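Local coordinates for protein polysaccharide deacetylase (Streptococcus pyogenes, PDB 6DQ3) that removes N-acetyl groups from the cell wall linkage unit of streptococcal rhamnopolysaccharides, as a zinc enzyme of carbohydrate esterase family 4, at residues T99-T104 with S129-T134; D77-D82 with A112-L117; K153-Y158 with L188-G193; V135-L140 with A171-R176. All coordinates share one frame; numbering follows the deposited sequence.

Contact 1 of 4, residues T99-T104 with S129-T134. With ZN (zinc ion), chain D.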
loop_
_atom_site.group_PDB
_atom_site.type_symbol
_atom_site.label_atom_id
_atom_site.label_comp_id
_atom_site.label_asym_id
_atom_site.label_seq_id
_atom_site.Cartn_x
_atom_site.Cartn_y
_atom_site.Cartn_z
ATOM N N THR A 99 3.268 2.925 3.166
ATOM C CA THR A 99 3.476 2.981 1.728
ATOM C C THR A 99 2.189 3.409 1.047
ATOM O O THR A 99 1.108 2.912 1.377
ATOM C CB THR A 99 3.896 1.609 1.159
ATOM O OG1 THR A 99 5.165 1.231 1.694
ATOM C CG2 THR A 99 3.980 1.657 -0.366
ATOM N N ASN A 100 2.298 4.322 0.089
ATOM C CA ASN A 100 1.170 4.661 -0.764
ATOM C C ASN A 100 1.463 4.253 -2.204
ATOM O O ASN A 100 2.515 4.595 -2.754
ATOM C CB ASN A 100 0.838 6.150 -0.714
ATOM C CG ASN A 100 -0.512 6.448 -1.324
ATOM O OD1 ASN A 100 -0.707 6.291 -2.530
ATOM N ND2 ASN A 100 -1.462 6.856 -0.492
ATOM N N ASN A 101 0.523 3.541 -2.808
ATOM C CA ASN A 101 0.649 3.077 -4.184
ATOM C C ASN A 101 0.014 4.101 -5.114
ATOM O O ASN A 101 -1.201 4.324 -5.071
ATOM C CB ASN A 101 0.011 1.699 -4.284
ATOM C CG ASN A 101 0.668 0.714 -3.332
ATOM O OD1 ASN A 101 1.892 0.598 -3.310
ATOM N ND2 ASN A 101 -0.131 0.035 -2.515
ATOM N N VAL A 102 0.842 4.701 -5.969
ATOM C CA VAL A 102 0.533 5.972 -6.610
ATOM C C VAL A 102 0.042 5.758 -8.037
ATOM O O VAL A 102 0.658 5.021 -8.823
ATOM C CB VAL A 102 1.756 6.906 -6.607
ATOM C CG1 VAL A 102 1.420 8.216 -7.331
ATOM C CG2 VAL A 102 2.250 7.164 -5.190
ATOM N N ILE A 103 -1.054 6.437 -8.372
ATOM C CA ILE A 103 -1.560 6.531 -9.736
ATOM C C ILE A 103 -0.854 7.724 -10.371
ATOM O O ILE A 103 -1.245 8.874 -10.160
ATOM C CB ILE A 103 -3.080 6.698 -9.761
ATOM C CG1 ILE A 103 -3.755 5.580 -8.963
ATOM C CG2 ILE A 103 -3.597 6.738 -11.188
ATOM C CD1 ILE A 103 -5.243 5.804 -8.730
ATOM N N THR A 104 0.192 7.460 -11.158
ATOM C CA THR A 104 1.086 8.551 -11.534
ATOM C C THR A 104 0.420 9.540 -12.480
ATOM O O THR A 104 0.773 10.722 -12.476
ATOM C CB THR A 104 2.374 8.007 -12.152
ATOM O OG1 THR A 104 2.074 7.234 -13.320
ATOM C CG2 THR A 104 3.110 7.140 -11.136
ATOM N N SER A 129 6.765 5.739 2.010
ATOM C CA SER A 129 7.263 5.200 0.753
ATOM C C SER A 129 6.165 5.277 -0.299
ATOM O O SER A 129 4.977 5.133 0.002
ATOM C CB SER A 129 7.737 3.750 0.926
ATOM O OG SER A 129 8.279 3.230 -0.272
ATOM N N PHE A 130 6.564 5.505 -1.544
ATOM C CA PHE A 130 5.612 5.691 -2.630
ATOM C C PHE A 130 5.941 4.744 -3.775
ATOM O O PHE A 130 6.979 4.874 -4.432
ATOM C CB PHE A 130 5.599 7.152 -3.050
ATOM C CG PHE A 130 5.199 8.047 -1.923
ATOM C CD1 PHE A 130 3.864 8.230 -1.628
ATOM C CD2 PHE A 130 6.152 8.629 -1.108
ATOM C CE1 PHE A 130 3.480 9.015 -0.568
ATOM C CE2 PHE A 130 5.775 9.420 -0.043
ATOM C CZ PHE A 130 4.436 9.609 0.229
ATOM N N GLN A 131 5.052 3.786 -3.986
ATOM C CA GLN A 131 5.246 2.705 -4.928
ATOM C C GLN A 131 4.223 2.833 -6.057
ATOM O O GLN A 131 3.538 3.854 -6.198
ATOM C CB GLN A 131 5.174 1.367 -4.184
ATOM C CG GLN A 131 6.200 1.230 -3.044
ATOM C CD GLN A 131 7.645 1.257 -3.523
ATOM O OE1 GLN A 131 8.010 0.559 -4.463
ATOM N NE2 GLN A 131 8.470 2.077 -2.880
ATOM N N ASP A 132 4.130 1.791 -6.880
ATOM C CA ASP A 132 3.459 1.904 -8.167
ATOM C C ASP A 132 2.006 1.458 -8.114
ATOM O O ASP A 132 1.668 0.456 -7.479
ATOM C CB ASP A 132 4.210 1.078 -9.213
ATOM C CG ASP A 132 3.715 1.332 -10.611
ATOM O OD1 ASP A 132 2.694 0.729 -11.001
ATOM O OD2 ASP A 132 4.339 2.153 -11.305
ATOM N N HIS A 133 1.143 2.223 -8.797
ATOM C CA HIS A 133 -0.257 1.858 -8.972
ATOM C C HIS A 133 -0.720 2.176 -10.391
ATOM O O HIS A 133 -1.878 2.545 -10.604
ATOM C CB HIS A 133 -1.127 2.562 -7.927
ATOM C CG HIS A 133 -2.414 1.855 -7.624
ATOM N ND1 HIS A 133 -2.543 0.481 -7.644
ATOM C CD2 HIS A 133 -3.625 2.341 -7.267
ATOM C CE1 HIS A 133 -3.784 0.154 -7.327
ATOM N NE2 HIS A 133 -4.462 1.266 -7.095
ATOM N N THR A 134 0.192 2.031 -11.362
ATOM C CA THR A 134 -0.000 2.264 -12.791
ATOM C C THR A 134 -0.142 3.746 -13.121
ATOM O O THR A 134 -0.235 4.594 -12.225
ATOM C CB THR A 134 -1.219 1.516 -13.353
ATOM O OG1 THR A 134 -2.420 2.222 -13.023
ATOM C CG2 THR A 134 -1.286 0.084 -12.842
HETATM ZN ZN ZN D . -6.625 1.532 -6.999
HETATM O O HOH W 1 -8.960 1.845 -6.655
#

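Contact 2 of 4, residues D77-D82 with A112-L117. With ZN (zinc ion), chain D.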
loop_
_atom_site.group_PDB
_atom_site.type_symbol
_atom_site.label_atom_id
_atom_site.label_comp_id
_atom_site.label_asym_id
_atom_site.label_seq_id
_atom_site.Cartn_x
_atom_site.Cartn_y
_atom_site.Cartn_z
ATOM N N ASP A 77 -3.747 2.608 -1.123
ATOM C CA ASP A 77 -3.840 2.700 -2.572
ATOM C C ASP A 77 -4.445 4.030 -3.016
ATOM O O ASP A 77 -5.151 4.706 -2.259
ATOM C CB ASP A 77 -4.677 1.548 -3.148
ATOM C CG ASP A 77 -4.132 0.181 -2.787
ATOM O OD1 ASP A 77 -2.926 0.071 -2.491
ATOM O OD2 ASP A 77 -4.913 -0.792 -2.809
ATOM N N ASP A 78 -4.118 4.402 -4.265
ATOM C CA ASP A 78 -4.803 5.421 -5.065
ATOM C C ASP A 78 -4.315 6.843 -4.809
ATOM O O ASP A 78 -4.863 7.802 -5.370
ATOM C CB ASP A 78 -6.318 5.339 -4.834
ATOM C CG ASP A 78 -6.936 4.071 -5.390
ATOM O OD1 ASP A 78 -6.239 3.360 -6.130
ATOM O OD2 ASP A 78 -8.107 3.769 -5.072
ATOM N N SER A 79 -3.275 6.984 -4.001
ATOM C CA SER A 79 -2.579 8.248 -3.773
ATOM C C SER A 79 -3.558 9.414 -3.642
ATOM O O SER A 79 -3.463 10.428 -4.337
ATOM C CB SER A 79 -1.556 8.507 -4.882
ATOM O OG SER A 79 -2.101 8.234 -6.163
ATOM N N MET A 80 -4.503 9.259 -2.720
ATOM C CA MET A 80 -5.516 10.271 -2.469
ATOM C C MET A 80 -4.998 11.310 -1.485
ATOM O O MET A 80 -4.150 11.024 -0.634
ATOM C CB MET A 80 -6.790 9.606 -1.944
ATOM C CG MET A 80 -7.440 8.679 -2.969
ATOM S SD MET A 80 -8.901 7.806 -2.382
ATOM C CE MET A 80 -8.192 6.798 -1.089
ATOM N N ILE A 81 -5.515 12.535 -1.615
ATOM C CA ILE A 81 -4.955 13.656 -0.868
ATOM C C ILE A 81 -5.182 13.479 0.634
ATOM O O ILE A 81 -4.409 13.999 1.451
ATOM C CB ILE A 81 -5.540 14.980 -1.403
ATOM C CG1 ILE A 81 -4.829 16.176 -0.765
ATOM C CG2 ILE A 81 -7.047 15.048 -1.170
ATOM C CD1 ILE A 81 -3.350 16.247 -1.098
ATOM N N ASP A 82 -6.213 12.725 1.031
ATOM C CA ASP A 82 -6.422 12.487 2.455
ATOM C C ASP A 82 -5.267 11.704 3.077
ATOM O O ASP A 82 -5.108 11.735 4.301
ATOM C CB ASP A 82 -7.762 11.772 2.717
ATOM C CG ASP A 82 -7.845 10.380 2.092
ATOM O OD1 ASP A 82 -6.912 9.960 1.379
ATOM O OD2 ASP A 82 -8.864 9.694 2.325
ATOM N N ALA A 112 -6.211 17.760 -7.999
ATOM C CA ALA A 112 -6.302 18.246 -6.630
ATOM C C ALA A 112 -6.734 17.163 -5.658
ATOM O O ALA A 112 -6.416 17.258 -4.469
ATOM C CB ALA A 112 -7.271 19.425 -6.557
ATOM N N ALA A 113 -7.439 16.140 -6.132
ATOM C CA ALA A 113 -7.841 15.029 -5.283
ATOM C C ALA A 113 -6.700 14.072 -4.971
ATOM O O ALA A 113 -6.922 13.104 -4.235
ATOM C CB ALA A 113 -8.985 14.256 -5.949
ATOM N N ASN A 114 -5.492 14.309 -5.480
ATOM C CA ASN A 114 -4.421 13.332 -5.355
ATOM C C ASN A 114 -3.116 13.974 -4.904
ATOM O O ASN A 114 -2.926 15.189 -4.987
ATOM C CB ASN A 114 -4.202 12.597 -6.681
ATOM C CG ASN A 114 -5.425 11.823 -7.118
ATOM O OD1 ASN A 114 -6.297 12.350 -7.813
ATOM N ND2 ASN A 114 -5.505 10.567 -6.696
ATOM N N LEU A 115 -2.222 13.118 -4.410
ATOM C CA LEU A 115 -0.939 13.567 -3.893
ATOM C C LEU A 115 -0.140 14.280 -4.975
ATOM O O LEU A 115 -0.215 13.944 -6.160
ATOM C CB LEU A 115 -0.136 12.377 -3.370
ATOM C CG LEU A 115 -0.775 11.539 -2.266
ATOM C CD1 LEU A 115 0.110 10.343 -1.936
ATOM C CD2 LEU A 115 -1.013 12.361 -1.018
ATOM N N THR A 116 0.634 15.270 -4.553
ATOM C CA THR A 116 1.544 15.987 -5.431
ATOM C C THR A 116 2.971 15.485 -5.217
ATOM O O THR A 116 3.287 14.859 -4.202
ATOM C CB THR A 116 1.493 17.491 -5.165
ATOM O OG1 THR A 116 2.167 17.761 -3.931
ATOM C CG2 THR A 116 0.061 17.991 -5.085
ATOM N N LEU A 117 3.846 15.794 -6.177
ATOM C CA LEU A 117 5.246 15.407 -6.033
ATOM C C LEU A 117 5.883 16.083 -4.826
ATOM O O LEU A 117 6.659 15.459 -4.094
ATOM C CB LEU A 117 6.033 15.753 -7.293
ATOM C CG LEU A 117 5.778 14.899 -8.529
ATOM C CD1 LEU A 117 6.484 15.560 -9.722
ATOM C CD2 LEU A 117 6.236 13.472 -8.354
HETATM ZN ZN ZN D . -6.625 1.532 -6.999
HETATM O O HOH W 1 -8.960 1.845 -6.655
#

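Contact 3 of 4, residues K153-Y158 with L188-G193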
loop_
_atom_site.group_PDB
_atom_site.type_symbol
_atom_site.label_atom_id
_atom_site.label_comp_id
_atom_site.label_asym_id
_atom_site.label_seq_id
_atom_site.Cartn_x
_atom_site.Cartn_y
_atom_site.Cartn_z
ATOM N N LYS A 153 5.434 0.236 -16.584
ATOM C CA LYS A 153 6.790 0.729 -16.788
ATOM C C LYS A 153 6.872 2.248 -16.722
ATOM O O LYS A 153 7.753 2.794 -16.050
ATOM C CB LYS A 153 7.328 0.260 -18.145
ATOM C CG LYS A 153 8.691 0.842 -18.512
ATOM C CD LYS A 153 9.139 0.374 -19.891
ATOM C CE LYS A 153 10.633 0.582 -20.107
ATOM N NZ LYS A 153 11.054 1.988 -19.870
ATOM N N ASP A 154 5.988 2.940 -17.445
ATOM C CA ASP A 154 6.068 4.394 -17.516
ATOM C C ASP A 154 5.828 5.029 -16.153
ATOM O O ASP A 154 6.388 6.088 -15.854
ATOM C CB ASP A 154 5.056 4.936 -18.526
ATOM C CG ASP A 154 5.463 4.689 -19.967
ATOM O OD1 ASP A 154 6.563 4.148 -20.212
ATOM O OD2 ASP A 154 4.668 5.046 -20.861
ATOM N N SER A 155 4.981 4.408 -15.331
ATOM C CA SER A 155 4.716 4.928 -13.995
ATOM C C SER A 155 5.909 4.708 -13.073
ATOM O O SER A 155 6.253 5.588 -12.280
ATOM C CB SER A 155 3.463 4.265 -13.428
ATOM O OG SER A 155 3.542 2.855 -13.552
ATOM N N LYS A 156 6.554 3.541 -13.167
ATOM C CA LYS A 156 7.774 3.307 -12.401
ATOM C C LYS A 156 8.858 4.297 -12.800
ATOM O O LYS A 156 9.547 4.863 -11.944
ATOM C CB LYS A 156 8.262 1.871 -12.608
ATOM C CG LYS A 156 9.682 1.623 -12.088
ATOM C CD LYS A 156 10.001 0.135 -12.009
ATOM C CE LYS A 156 11.499 -0.130 -11.896
ATOM N NZ LYS A 156 12.133 0.548 -10.736
ATOM N N ASP A 157 9.037 4.509 -14.107
ATOM C CA ASP A 157 10.044 5.463 -14.556
ATOM C C ASP A 157 9.747 6.861 -14.031
ATOM O O ASP A 157 10.674 7.622 -13.729
ATOM C CB ASP A 157 10.127 5.474 -16.081
ATOM C CG ASP A 157 10.674 4.176 -16.645
ATOM O OD1 ASP A 157 11.341 3.433 -15.895
ATOM O OD2 ASP A 157 10.438 3.901 -17.839
ATOM N N TYR A 158 8.466 7.211 -13.912
ATOM C CA TYR A 158 8.080 8.519 -13.395
ATOM C C TYR A 158 8.444 8.654 -11.921
ATOM O O TYR A 158 9.096 9.623 -11.520
ATOM C CB TYR A 158 6.579 8.722 -13.620
ATOM C CG TYR A 158 6.009 10.031 -13.117
ATOM C CD1 TYR A 158 6.013 11.171 -13.914
ATOM C CD2 TYR A 158 5.443 10.117 -11.855
ATOM C CE1 TYR A 158 5.480 12.373 -13.452
ATOM C CE2 TYR A 158 4.907 11.310 -11.387
ATOM C CZ TYR A 158 4.928 12.431 -12.185
ATOM O OH TYR A 158 4.391 13.610 -11.705
ATOM N N LEU A 188 10.065 -6.145 -15.573
ATOM C CA LEU A 188 10.274 -4.733 -15.292
ATOM C C LEU A 188 10.983 -4.499 -13.963
ATOM O O LEU A 188 11.071 -3.352 -13.522
ATOM C CB LEU A 188 8.933 -3.999 -15.296
ATOM C CG LEU A 188 8.176 -3.976 -16.622
ATOM C CD1 LEU A 188 6.827 -3.310 -16.461
ATOM C CD2 LEU A 188 9.013 -3.263 -17.677
ATOM N N ASN A 189 11.465 -5.560 -13.319
ATOM C CA ASN A 189 12.278 -5.487 -12.110
ATOM C C ASN A 189 11.487 -5.055 -10.881
ATOM O O ASN A 189 12.068 -4.524 -9.928
ATOM C CB ASN A 189 13.485 -4.565 -12.327
ATOM C CG ASN A 189 14.498 -5.146 -13.323
ATOM O OD1 ASN A 189 14.933 -4.468 -14.257
ATOM N ND2 ASN A 189 14.867 -6.407 -13.123
ATOM N N TYR A 190 10.173 -5.267 -10.875
ATOM C CA TYR A 190 9.427 -5.217 -9.629
ATOM C C TYR A 190 9.808 -6.397 -8.747
ATOM O O TYR A 190 9.997 -7.514 -9.229
ATOM C CB TYR A 190 7.929 -5.247 -9.899
ATOM C CG TYR A 190 7.375 -3.941 -10.392
ATOM C CD1 TYR A 190 7.133 -2.896 -9.512
ATOM C CD2 TYR A 190 7.088 -3.752 -11.731
ATOM C CE1 TYR A 190 6.621 -1.699 -9.958
ATOM C CE2 TYR A 190 6.583 -2.568 -12.187
ATOM C CZ TYR A 190 6.347 -1.538 -11.294
ATOM O OH TYR A 190 5.839 -0.346 -11.741
ATOM N N LYS A 191 9.909 -6.150 -7.445
ATOM C CA LYS A 191 10.262 -7.188 -6.485
ATOM C C LYS A 191 9.068 -7.683 -5.687
ATOM O O LYS A 191 9.062 -8.841 -5.246
ATOM C CB LYS A 191 11.326 -6.665 -5.514
ATOM C CG LYS A 191 12.614 -6.201 -6.185
ATOM C CD LYS A 191 13.278 -7.343 -6.941
ATOM C CE LYS A 191 14.546 -6.899 -7.666
ATOM N NZ LYS A 191 15.181 -8.033 -8.401
ATOM N N LEU A 192 8.064 -6.824 -5.502
ATOM C CA LEU A 192 6.877 -7.128 -4.723
ATOM C C LEU A 192 5.634 -6.695 -5.481
ATOM O O LEU A 192 5.641 -5.690 -6.199
ATOM C CB LEU A 192 6.887 -6.411 -3.366
ATOM C CG LEU A 192 7.996 -6.772 -2.384
ATOM C CD1 LEU A 192 7.949 -5.818 -1.188
ATOM C CD2 LEU A 192 7.887 -8.213 -1.933
ATOM N N GLY A 193 4.558 -7.454 -5.301
ATOM C CA GLY A 193 3.265 -7.107 -5.852
ATOM C C GLY A 193 2.176 -7.468 -4.866
ATOM O O GLY A 193 2.239 -8.527 -4.237
#

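Contact 4 of 4, residues V135-L140 with A171-R176. With ZN (zinc ion), chain D; ACT (acetate ion), chain C; EDO (1,2-ethanediol), chain H.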
loop_
_atom_site.group_PDB
_atom_site.type_symbol
_atom_site.label_atom_id
_atom_site.label_comp_id
_atom_site.label_asym_id
_atom_site.label_seq_id
_atom_site.Cartn_x
_atom_site.Cartn_y
_atom_site.Cartn_z
ATOM N N VAL A 135 -0.159 4.060 -14.418
ATOM C CA VAL A 135 -0.323 5.441 -14.858
ATOM C C VAL A 135 -1.787 5.854 -14.800
ATOM O O VAL A 135 -2.137 6.871 -14.193
ATOM C CB VAL A 135 0.241 5.627 -16.280
ATOM C CG1 VAL A 135 0.038 7.073 -16.740
ATOM C CG2 VAL A 135 1.703 5.230 -16.356
ATOM N N ASN A 136 -2.669 5.071 -15.423
ATOM C CA ASN A 136 -4.059 5.458 -15.603
ATOM C C ASN A 136 -5.047 4.580 -14.845
ATOM O O ASN A 136 -6.257 4.791 -14.968
ATOM C CB ASN A 136 -4.391 5.455 -17.103
ATOM C CG ASN A 136 -3.570 6.474 -17.885
ATOM O OD1 ASN A 136 -3.705 7.685 -17.681
ATOM N ND2 ASN A 136 -2.721 5.988 -18.789
ATOM N N HIS A 137 -4.568 3.621 -14.048
ATOM C CA HIS A 137 -5.421 2.753 -13.242
ATOM C C HIS A 137 -6.386 1.938 -14.096
ATOM O O HIS A 137 -7.578 1.844 -13.768
ATOM C CB HIS A 137 -6.198 3.593 -12.221
ATOM C CG HIS A 137 -6.620 2.845 -10.992
ATOM N ND1 HIS A 137 -7.855 2.244 -10.870
ATOM C CD2 HIS A 137 -5.985 2.637 -9.814
ATOM C CE1 HIS A 137 -7.954 1.681 -9.678
ATOM N NE2 HIS A 137 -6.833 1.907 -9.017
ATOM N N PRO A 138 -5.917 1.311 -15.173
ATOM C CA PRO A 138 -6.773 0.382 -15.913
ATOM C C PRO A 138 -6.908 -0.950 -15.188
ATOM O O PRO A 138 -6.147 -1.277 -14.276
ATOM C CB PRO A 138 -6.028 0.197 -17.239
ATOM C CG PRO A 138 -4.579 0.281 -16.822
ATOM C CD PRO A 138 -4.553 1.367 -15.742
ATOM N N ASP A 139 -7.908 -1.717 -15.616
ATOM C CA ASP A 139 -7.941 -3.154 -15.345
ATOM C C ASP A 139 -6.836 -3.789 -16.183
ATOM O O ASP A 139 -6.989 -3.984 -17.393
ATOM C CB ASP A 139 -9.315 -3.727 -15.670
ATOM C CG ASP A 139 -9.397 -5.232 -15.457
ATOM O OD1 ASP A 139 -8.352 -5.881 -15.257
ATOM O OD2 ASP A 139 -10.524 -5.766 -15.477
ATOM N N LEU A 140 -5.701 -4.089 -15.542
ATOM C CA LEU A 140 -4.540 -4.602 -16.267
ATOM C C LEU A 140 -4.880 -5.881 -17.026
ATOM O O LEU A 140 -4.366 -6.116 -18.123
ATOM C CB LEU A 140 -3.387 -4.853 -15.291
ATOM C CG LEU A 140 -2.682 -3.641 -14.685
ATOM C CD1 LEU A 140 -1.730 -4.040 -13.569
ATOM C CD2 LEU A 140 -1.934 -2.885 -15.778
ATOM N N ALA A 171 0.899 -2.291 -6.736
ATOM C CA ALA A 171 -0.436 -2.761 -6.380
ATOM C C ALA A 171 -1.274 -2.764 -7.654
ATOM O O ALA A 171 -1.389 -1.732 -8.318
ATOM C CB ALA A 171 -1.081 -1.868 -5.315
ATOM N N TYR A 172 -1.844 -3.914 -8.004
ATOM C CA TYR A 172 -2.630 -4.006 -9.237
ATOM C C TYR A 172 -3.981 -3.326 -9.043
ATOM O O TYR A 172 -4.645 -3.562 -8.026
ATOM C CB TYR A 172 -2.821 -5.467 -9.646
ATOM C CG TYR A 172 -1.508 -6.207 -9.660
ATOM C CD1 TYR A 172 -0.504 -5.844 -10.546
ATOM C CD2 TYR A 172 -1.255 -7.232 -8.764
ATOM C CE1 TYR A 172 0.702 -6.481 -10.542
ATOM C CE2 TYR A 172 -0.049 -7.887 -8.762
ATOM C CZ TYR A 172 0.929 -7.505 -9.651
ATOM O OH TYR A 172 2.139 -8.146 -9.656
ATOM N N PRO A 173 -4.412 -2.471 -9.975
ATOM C CA PRO A 173 -5.712 -1.806 -9.810
ATOM C C PRO A 173 -6.838 -2.812 -9.641
ATOM O O PRO A 173 -6.994 -3.746 -10.435
ATOM C CB PRO A 173 -5.858 -0.981 -11.094
ATOM C CG PRO A 173 -4.436 -0.660 -11.465
ATOM C CD PRO A 173 -3.651 -1.909 -11.107
ATOM N N SER A 174 -7.617 -2.616 -8.580
ATOM C CA SER A 174 -8.753 -3.465 -8.231
ATOM C C SER A 174 -8.344 -4.909 -7.968
ATOM O O SER A 174 -9.197 -5.804 -7.925
ATOM C CB SER A 174 -9.826 -3.395 -9.323
ATOM O OG SER A 174 -10.306 -2.066 -9.449
ATOM N N GLY A 175 -7.052 -5.146 -7.753
ATOM C CA GLY A 175 -6.571 -6.477 -7.475
ATOM C C GLY A 175 -6.613 -7.424 -8.651
ATOM O O GLY A 175 -6.505 -8.635 -8.458
ATOM N N ARG A 176 -6.759 -6.906 -9.863
ATOM C CA ARG A 176 -6.942 -7.737 -11.047
ATOM C C ARG A 176 -5.615 -7.946 -11.764
ATOM O O ARG A 176 -4.880 -6.991 -12.030
ATOM C CB ARG A 176 -7.955 -7.098 -11.994
ATOM C CG ARG A 176 -9.329 -6.915 -11.379
ATOM C CD ARG A 176 -10.308 -6.338 -12.382
ATOM N NE ARG A 176 -11.532 -5.885 -11.728
ATOM C CZ ARG A 176 -12.538 -5.285 -12.355
ATOM N NH1 ARG A 176 -12.467 -5.063 -13.660
ATOM N NH2 ARG A 176 -13.612 -4.907 -11.675
HETATM ZN ZN ZN D . -6.625 1.532 -6.999
HETATM C C ACT C . -7.018 -0.691 -5.736
HETATM O O ACT C . -7.034 0.289 -4.965
HETATM O OXT ACT C . -7.118 -0.651 -6.978
HETATM C CH3 ACT C . -6.851 -1.986 -5.119
HETATM C C1 EDO H . -5.322 11.401 -15.139
HETATM O O1 EDO H . -6.304 12.335 -15.596
HETATM C C2 EDO H . -5.141 10.296 -16.176
HETATM O O2 EDO H . -4.041 9.482 -15.771
HETATM O O HOH W 2 -5.339 -4.388 -12.620
HETATM O O HOH W 1 -8.960 1.845 -6.655
#

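Contact 1 of 4, residues T99-T104 with S129-T134
The phenyl ring of Phe130 has Val102 CG2 at its edge, near the ring plane, while Asn100 CB comes in obliquely, 3.8 Å from Phe130 CD1; Met120, Met123 and Lys124 of helix 117-124 pack against the same side chain. The second flat group, the imidazole of His133, is met obliquely by the carbonyl oxygen of Asn101 and by Ile103, whose CG1 lies 3.7 Å from His133 CD2. With CG anti to the backbone N (chi1 -155°), the ring leaves the strand end so that His133 NE2 binds the zinc ion at 2.2 Å. His133 ND1 is held by Ala171 O, which fixes the ring's rotation. On the sheet face bearing Thr99 and Asn101, Gln131 CG touches Thr99 CG2 at 3.5 Å, and Gln131 NE2 bonds to Ser129 OG. The backbones are laced by Asn100 N to Ser129 O (2.8 Å), Gln131 N to Asn100 O (2.9 Å) and Val102 N to Gln131 O (2.8 Å). Beyond the strands, Thr104 N reaches Thr134 O. This is a parallel strand pair in the core of a polysaccharide deacetylase domain, delivering at its C-terminal end the first histidine of the family's His-x3-His zinc motif.

Contact 2 of 4, residues D77-D82 with A112-L117
The Asp-Asp motif of family 4 carbohydrate esterases, Asp77-Asp78, leads into a zinc-site loop that is fastened by Ser79, Ile81, Asn114 and Leu115 to the segment 112-117, which runs into helix 117-124. Ser79 O is the shared acceptor: Leu115 N approaches it at 3.0 Å and Asn114 ND2 at 3.1 Å, from opposite faces of the carbonyl plane. Asn114 ND2 also makes a weak bond to Asp78 O, bringing the amide to the carbonyl of the metal ligand itself. The amide gets there because Asn114 CG stands beside the backbone N (chi1 -62°), and its OD1 is held by Ser111 OG. One step along, Ile81 N donates to Ala113 O at 3.0 Å. The isoleucine side chain rests against the same carbonyl through its CB and CG2. Leu115 straddles the turn, CD1 lying 3.9 Å from Ser79 CB and CD2 lying 3.4 Å from Met80 O. At the far end, Asp78 OD1 binds the zinc ion at 2.1 Å, while Asp78 OD2 accepts a 2.6 Å hydrogen bond from zinc-bound water 1. Ser79 OG bonds to Ile103 N, and Ser79 packs on Asn100 and Val102. The contact thus lies between strand 98-102 and helix 117-124, whose Met120 and Met123 touch Leu115.

Contact 3 of 4, residues K153-Y158 with L188-G193
Lys156 and Tyr190 run antiparallel alongside each other, with Lys156 CD 4.1 Å above one face of the Tyr190 ring, near its perimeter, and Lys156 CB within 3.4 Å of Tyr190 OH. Farther along the lysine, Lys156 CE lies 3.6 Å from Leu188 O. One helical turn back, Lys153 meets the isobutyl group of Leu188, with CD2 3.9 Å from Lys153 CB and CD1 3.8 Å from Lys153 N. No hydrogen bond crosses between the two segments; the contact is made by van der Waals packing, mostly of methylene groups. CG of Lys156 is anti to the backbone N (chi1 168°) and the chain stays extended until the bend that brings NZ into a salt bridge with Asp160 and hydrogen bonds to Thr167 O and Asn166 OD1. Tyr190 OH is bonded to Met152 O of helix 145-162. Lys153 NZ turns from the contact to a salt bridge with Asp157, using the syn lone pair of OD2 at 2.9 Å. Asn189, with positive phi, closes a Schellman motif at the end of helix 179-187. The contact therefore packs the side of helix 145-162 against the turn that leads from helix 179-187 into strand 192-198, with Ile170 of strand 169-171 also touching Tyr190.

Contact 4 of 4, residues V135-L140 with A171-R176
Water 2 links Leu140 to Pro173 and Arg176: it accepts from Leu140 N at 3.0 Å and donates to Pro173 O at 2.8 Å and to Arg176 O at 2.7 Å, stitching the two loops where no direct backbone bond joins them. Arg176 NH1 also forms a salt bridge with Asp139 OD2 at 2.8 Å. The oxygen lies at the edge of the guanidinium, in its plane, but is met from above the carboxylate plane; the carboxylate and guanidinium planes are 75° apart. On its way to this bond the outstretched arginine passes its CD close to the carboxylate. Both loops follow parallel strands of the polysaccharide deacetylase fold, and His137, last of the His-x3-His motif, completes the protein ligands of the zinc ion with Asp78 and His133. His137 binds the metal through NE2 at 2.1 Å. Pro173 CB covers one face of this imidazole in a CH-pi contact, 3.6 Å from the ring centroid and 6° off the normal. The same Pro173 CB is 3.2 Å from Pro138 O. Leu140 CD1 packs against Pro173 CD and the edge of the Tyr172 ring. The acetate chelates the zinc, and its OXT also takes a nearly straight hydrogen bond from Ser174 N at 2.6 Å, consistent with a backbone group that polarises a substrate carbonyl.

How the contacts relate
From the N terminus, the chain passes 77-82 and 99-104 before returning at 112-117 to close contact 2; 129-134 then closes contact 1, so these two loops cross. A second crossing pair follows in series: 135-140 and 153-158 open contacts 4 and 3, which 171-176 and 188-193 close in turn. Contacts 1, 2 and 4 converge on one zinc ion, each supplying a ligand, and so join the loops at the strand ends. Contact 3 lies outside that site and ties helix 145-162 to the approach to strand 192-198. It still reaches contact 1 through the Asp132–Ser155 hydrogen bond, while Ala171 links contact 4 to the end of strand 128-132.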